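Local coordinates for SCO1/SenC family lipoprotein (Bacillus anthracis, PDB 4HDE) that is a SCO1/SenC-family lipoprotein of thioredoxin-like fold that probably takes part in copper delivery during cytochrome c oxidase assembly, as its relatives do, at residues A[161-164]-A[165-169]; A[109-112]-A[113-116]. All blocks are in the same frame, centred on the assembly; numbering follows the deposited sequence.

Interaction 1 of 2, residues A[161-164]-A[165-169]; sequences IIRD and MKRLA
Four successive i to i+4 bonds tie 161-164 to 165-169 in one unbroken alpha-helical run: Met165 N to Ile161 O (2.9 Å), Lys166 N to Ile162 O, Arg167 N to Arg163 O and Leu168 N to Asp164 O. The first is the straightest, 165° at the hydrogen.

On the buried side, selenomethionine Met165 runs extended beyond CG, alongside Ile161 and pointing the same way, which brings Met165 CE to 3.9 Å from Ile161 CG2. Met165 SE also lies 4.1 Å from CD1 of Ile162, whose side chain slants across it. At the margin, Lys166, likewise extended, lays its methylene CE against Ile162 CG2 at 3.9 Å and sends NZ on to a salt bridge with Glu65.

Exposed Arg163 bends at chi3 (63°) to grip its buried neighbour Asp164 side-on: Arg163 NE (3.1 Å) and NH1 (3.3 Å) both bond to Asp164 OD1 from the same face of the carboxylate. The other oxygen, OD2, is held by Tyr150 OH, so both carboxylate oxygens have partners. Arg167 curls back until its NH1 is 3.7 Å from Arg163 CG, with Arg163 O above one face of the Arg167 guanidinium, offset toward its rim; its charge pairs with Glu170.

This is an amphipathic C-terminal helix, its apolar side meeting Leu139 of strand 136-140 in a thioredoxin-like fold.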
loop_
_atom_site.group_PDB
_atom_site.type_symbol
_atom_site.label_atom_id
_atom_site.label_comp_id
_atom_site.label_asym_id
_atom_site.label_seq_id
_atom_site.Cartn_x
_atom_site.Cartn_y
_atom_site.Cartn_z
ATOM N N ILE A 161 -0.899 14.834 1.803
ATOM C CA ILE A 161 -0.477 13.820 0.842
ATOM C C ILE A 161 -0.539 14.349 -0.585
ATOM O O ILE A 161 0.415 14.185 -1.349
ATOM C CB ILE A 161 -1.308 12.532 0.974
ATOM C CG1 ILE A 161 -1.208 11.991 2.408
ATOM C CG2 ILE A 161 -0.814 11.495 -0.037
ATOM C CD1 ILE A 161 -2.116 10.812 2.700
ATOM N N ILE A 162 -1.640 15.002 -0.934
ATOM C CA ILE A 162 -1.792 15.605 -2.251
ATOM C C ILE A 162 -0.676 16.625 -2.520
ATOM O O ILE A 162 -0.095 16.653 -3.610
ATOM C CB ILE A 162 -3.182 16.262 -2.390
ATOM C CG1 ILE A 162 -4.278 15.194 -2.446
ATOM C CG2 ILE A 162 -3.239 17.153 -3.620
ATOM C CD1 ILE A 162 -4.225 14.325 -3.687
ATOM N N ARG A 163 -0.393 17.474 -1.531
ATOM C CA ARG A 163 0.675 18.470 -1.634
ATOM C C ARG A 163 2.010 17.793 -1.945
ATOM O O ARG A 163 2.762 18.230 -2.825
ATOM C CB ARG A 163 0.770 19.266 -0.318
ATOM C CG ARG A 163 1.979 20.195 -0.179
ATOM C CD ARG A 163 2.284 20.491 1.298
ATOM N NE ARG A 163 2.649 19.274 2.017
ATOM C CZ ARG A 163 2.562 19.116 3.334
ATOM N NH1 ARG A 163 2.906 17.957 3.885
ATOM N NH2 ARG A 163 2.118 20.108 4.100
ATOM N N ASP A 164 2.309 16.741 -1.203
ATOM C CA ASP A 164 3.565 16.023 -1.395
ATOM C C ASP A 164 3.643 15.338 -2.770
ATOM O O ASP A 164 4.705 15.329 -3.409
ATOM C CB ASP A 164 3.782 15.018 -0.258
ATOM C CG ASP A 164 3.988 15.692 1.097
ATOM O OD1 ASP A 164 4.347 16.882 1.143
ATOM O OD2 ASP A 164 3.807 15.014 2.138
HETATM N N MSE A 165 2.530 14.768 -3.223
HETATM C CA MSE A 165 2.467 14.220 -4.574
HETATM C C MSE A 165 2.739 15.284 -5.618
HETATM O O MSE A 165 3.448 15.033 -6.598
HETATM C CB MSE A 165 1.099 13.596 -4.836
HETATM C CG MSE A 165 0.847 12.293 -4.138
HETATM SE SE MSE A 165 -1.026 11.829 -4.256
HETATM C CE MSE A 165 -0.879 9.999 -3.662
ATOM N N LYS A 166 2.163 16.470 -5.432
ATOM C CA LYS A 166 2.390 17.553 -6.378
ATOM C C LYS A 166 3.857 17.944 -6.428
ATOM O O LYS A 166 4.389 18.206 -7.494
ATOM C CB LYS A 166 1.529 18.767 -6.041
ATOM C CG LYS A 166 0.059 18.555 -6.328
ATOM C CD LYS A 166 -0.731 19.823 -6.080
ATOM C CE LYS A 166 -2.191 19.639 -6.455
ATOM N NZ LYS A 166 -2.972 20.881 -6.226
ATOM N N ARG A 167 4.519 17.948 -5.275
ATOM C CA ARG A 167 5.942 18.258 -5.248
ATOM C C ARG A 167 6.745 17.217 -6.038
ATOM O O ARG A 167 7.658 17.572 -6.784
ATOM C CB ARG A 167 6.456 18.340 -3.806
ATOM C CG ARG A 167 5.907 19.494 -2.974
ATOM C CD ARG A 167 6.264 20.855 -3.548
ATOM N NE ARG A 167 5.284 21.301 -4.535
ATOM C CZ ARG A 167 4.078 21.775 -4.234
ATOM N NH1 ARG A 167 3.693 21.869 -2.966
ATOM N NH2 ARG A 167 3.252 22.159 -5.202
ATOM N N LEU A 168 6.411 15.939 -5.870
ATOM C CA LEU A 168 7.133 14.879 -6.571
ATOM C C LEU A 168 6.908 14.930 -8.078
ATOM O O LEU A 168 7.764 14.499 -8.853
ATOM C CB LEU A 168 6.739 13.498 -6.047
ATOM C CG LEU A 168 7.150 13.178 -4.615
ATOM C CD1 LEU A 168 6.663 11.797 -4.235
ATOM C CD2 LEU A 168 8.664 13.261 -4.447
ATOM N N ALA A 169 5.774 15.479 -8.499
ATOM C CA ALA A 169 5.441 15.565 -9.916
ATOM C C ALA A 169 6.065 16.777 -10.598
ATOM O O ALA A 169 6.073 16.863 -11.817
ATOM C CB ALA A 169 3.931 15.571 -10.099
#

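Interaction 2 of 2, residues A[109-112]-A[113-116]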
loop_
_atom_site.group_PDB
_atom_site.type_symbol
_atom_site.label_atom_id
_atom_site.label_comp_id
_atom_site.label_asym_id
_atom_site.label_seq_id
_atom_site.Cartn_x
_atom_site.Cartn_y
_atom_site.Cartn_z
ATOM N N GLU A 109 6.349 -15.562 6.484
ATOM C CA GLU A 109 7.710 -15.207 6.864
ATOM C C GLU A 109 8.289 -14.133 5.937
ATOM O O GLU A 109 8.900 -13.169 6.398
ATOM C CB GLU A 109 8.614 -16.436 6.893
ATOM C CG GLU A 109 10.036 -16.116 7.308
ATOM C CD GLU A 109 10.865 -17.357 7.604
ATOM O OE1 GLU A 109 10.319 -18.480 7.531
ATOM O OE2 GLU A 109 12.065 -17.201 7.918
ATOM N N ASP A 110 8.086 -14.306 4.634
ATOM C CA ASP A 110 8.552 -13.345 3.623
ATOM C C ASP A 110 8.039 -11.936 3.889
ATOM O O ASP A 110 8.807 -10.966 3.892
ATOM C CB ASP A 110 8.089 -13.746 2.210
ATOM C CG ASP A 110 8.786 -14.981 1.668
ATOM O OD1 ASP A 110 9.915 -15.297 2.111
ATOM O OD2 ASP A 110 8.195 -15.623 0.767
ATOM N N ILE A 111 6.733 -11.807 4.073
ATOM C CA ILE A 111 6.157 -10.475 4.207
ATOM C C ILE A 111 6.508 -9.868 5.560
ATOM O O ILE A 111 6.625 -8.646 5.692
ATOM C CB ILE A 111 4.625 -10.458 3.918
ATOM C CG1 ILE A 111 4.136 -9.032 3.644
ATOM C CG2 ILE A 111 3.828 -11.134 5.037
ATOM C CD1 ILE A 111 4.762 -8.416 2.428
ATOM N N THR A 112 6.706 -10.723 6.558
ATOM C CA THR A 112 7.164 -10.247 7.857
ATOM C C THR A 112 8.537 -9.578 7.725
ATOM O O THR A 112 8.767 -8.483 8.251
ATOM C CB THR A 112 7.222 -11.399 8.873
ATOM O OG1 THR A 112 5.894 -11.899 9.078
ATOM C CG2 THR A 112 7.805 -10.927 10.202
ATOM N N LYS A 113 9.444 -10.227 7.005
ATOM C CA LYS A 113 10.775 -9.678 6.800
ATOM C C LYS A 113 10.701 -8.422 5.936
ATOM O O LYS A 113 11.370 -7.429 6.213
ATOM C CB LYS A 113 11.699 -10.713 6.150
ATOM C CG LYS A 113 13.135 -10.240 5.993
ATOM C CD LYS A 113 13.939 -11.186 5.121
ATOM C CE LYS A 113 15.345 -10.656 4.885
ATOM N NZ LYS A 113 15.327 -9.316 4.218
ATOM N N PHE A 114 9.878 -8.466 4.893
ATOM C CA PHE A 114 9.749 -7.351 3.958
ATOM C C PHE A 114 9.239 -6.105 4.682
ATOM O O PHE A 114 9.771 -5.009 4.510
ATOM C CB PHE A 114 8.802 -7.769 2.826
ATOM C CG PHE A 114 8.546 -6.698 1.795
ATOM C CD1 PHE A 114 9.401 -6.536 0.714
ATOM C CD2 PHE A 114 7.431 -5.882 1.882
ATOM C CE1 PHE A 114 9.147 -5.566 -0.251
ATOM C CE2 PHE A 114 7.172 -4.916 0.917
ATOM C CZ PHE A 114 8.040 -4.758 -0.145
ATOM N N SER A 115 8.207 -6.272 5.497
ATOM C CA SER A 115 7.659 -5.156 6.261
ATOM C C SER A 115 8.677 -4.593 7.265
ATOM O O SER A 115 8.812 -3.371 7.408
ATOM C CB SER A 115 6.374 -5.595 6.965
ATOM O OG SER A 115 5.787 -4.527 7.692
ATOM N N LYS A 116 9.410 -5.482 7.933
ATOM C CA LYS A 116 10.434 -5.077 8.892
ATOM C C LYS A 116 11.560 -4.291 8.224
ATOM O O LYS A 116 11.962 -3.230 8.704
ATOM C CB LYS A 116 11.015 -6.309 9.601
ATOM C CG LYS A 116 12.297 -6.056 10.385
ATOM C CD LYS A 116 12.806 -7.323 11.084
ATOM C CE LYS A 116 13.437 -8.316 10.107
ATOM N NZ LYS A 116 14.847 -7.974 9.740
#
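Ile111 and Phe114 meet because each sends its chain out anti to its own backbone N: in Ile111 chi1 of -163° sends CG1 out and chi2 of 62° then turns CD1 toward Phe114, whose own chi1 is 179°. Ile111 CD1 comes to 3.7 Å from Phe114 CD2, approaching the ring at a slant, and also lies 4.1 Å from Phe114 CB.

The helix backbone is regular. Lys113 N bonds to Glu109 O, Phe114 N to Asp110 O (2.9 Å), Ser115 N to Ile111 O (2.9 Å) and Lys116 N to Thr112 O. Ser115 CB sits 3.3 Å from Ile111 O, the same carbonyl that takes its N-H. The hydroxyls turn to main-chain oxygens: Thr112 OG1 bonds to Leu108 O a turn earlier, and Ser115 OG to Ser121 O just beyond the helix. On the exposed side, Lys113 pairs its charge with Asp117.

Phe114 joins the helix to the fold. Its ring meets Phe74 of strand 70-75 with the planes about 55° apart, and makes edge-to-face contacts with Phe15 and with Phe17 of strand 16-18, so helix 108-119 is joined through an aromatic cluster to both the central mixed sheet and the small N-terminal hairpin.

The two contacts belong to different helices and lie on opposite sides of the chain's centre, with their own centres 28 Å apart and their nearest atoms about 17 Å apart. Interaction 2, on helix 108-119, comes first along the chain; strands 136-140 and 146-151 follow, and interaction 1 on helix 158-169 comes near the C-terminus. Both helices reach the same five-stranded mixed sheet, but at different strands: 109-116 meets strand 70-75, whereas 161-169 meets strands 136-140 and 146-151, the second an outermost strand. Two separate helices thus pack on different parts of the sheet in this thioredoxin-like domain, one through an aromatic residue, the other through mixed apolar and polar side chains.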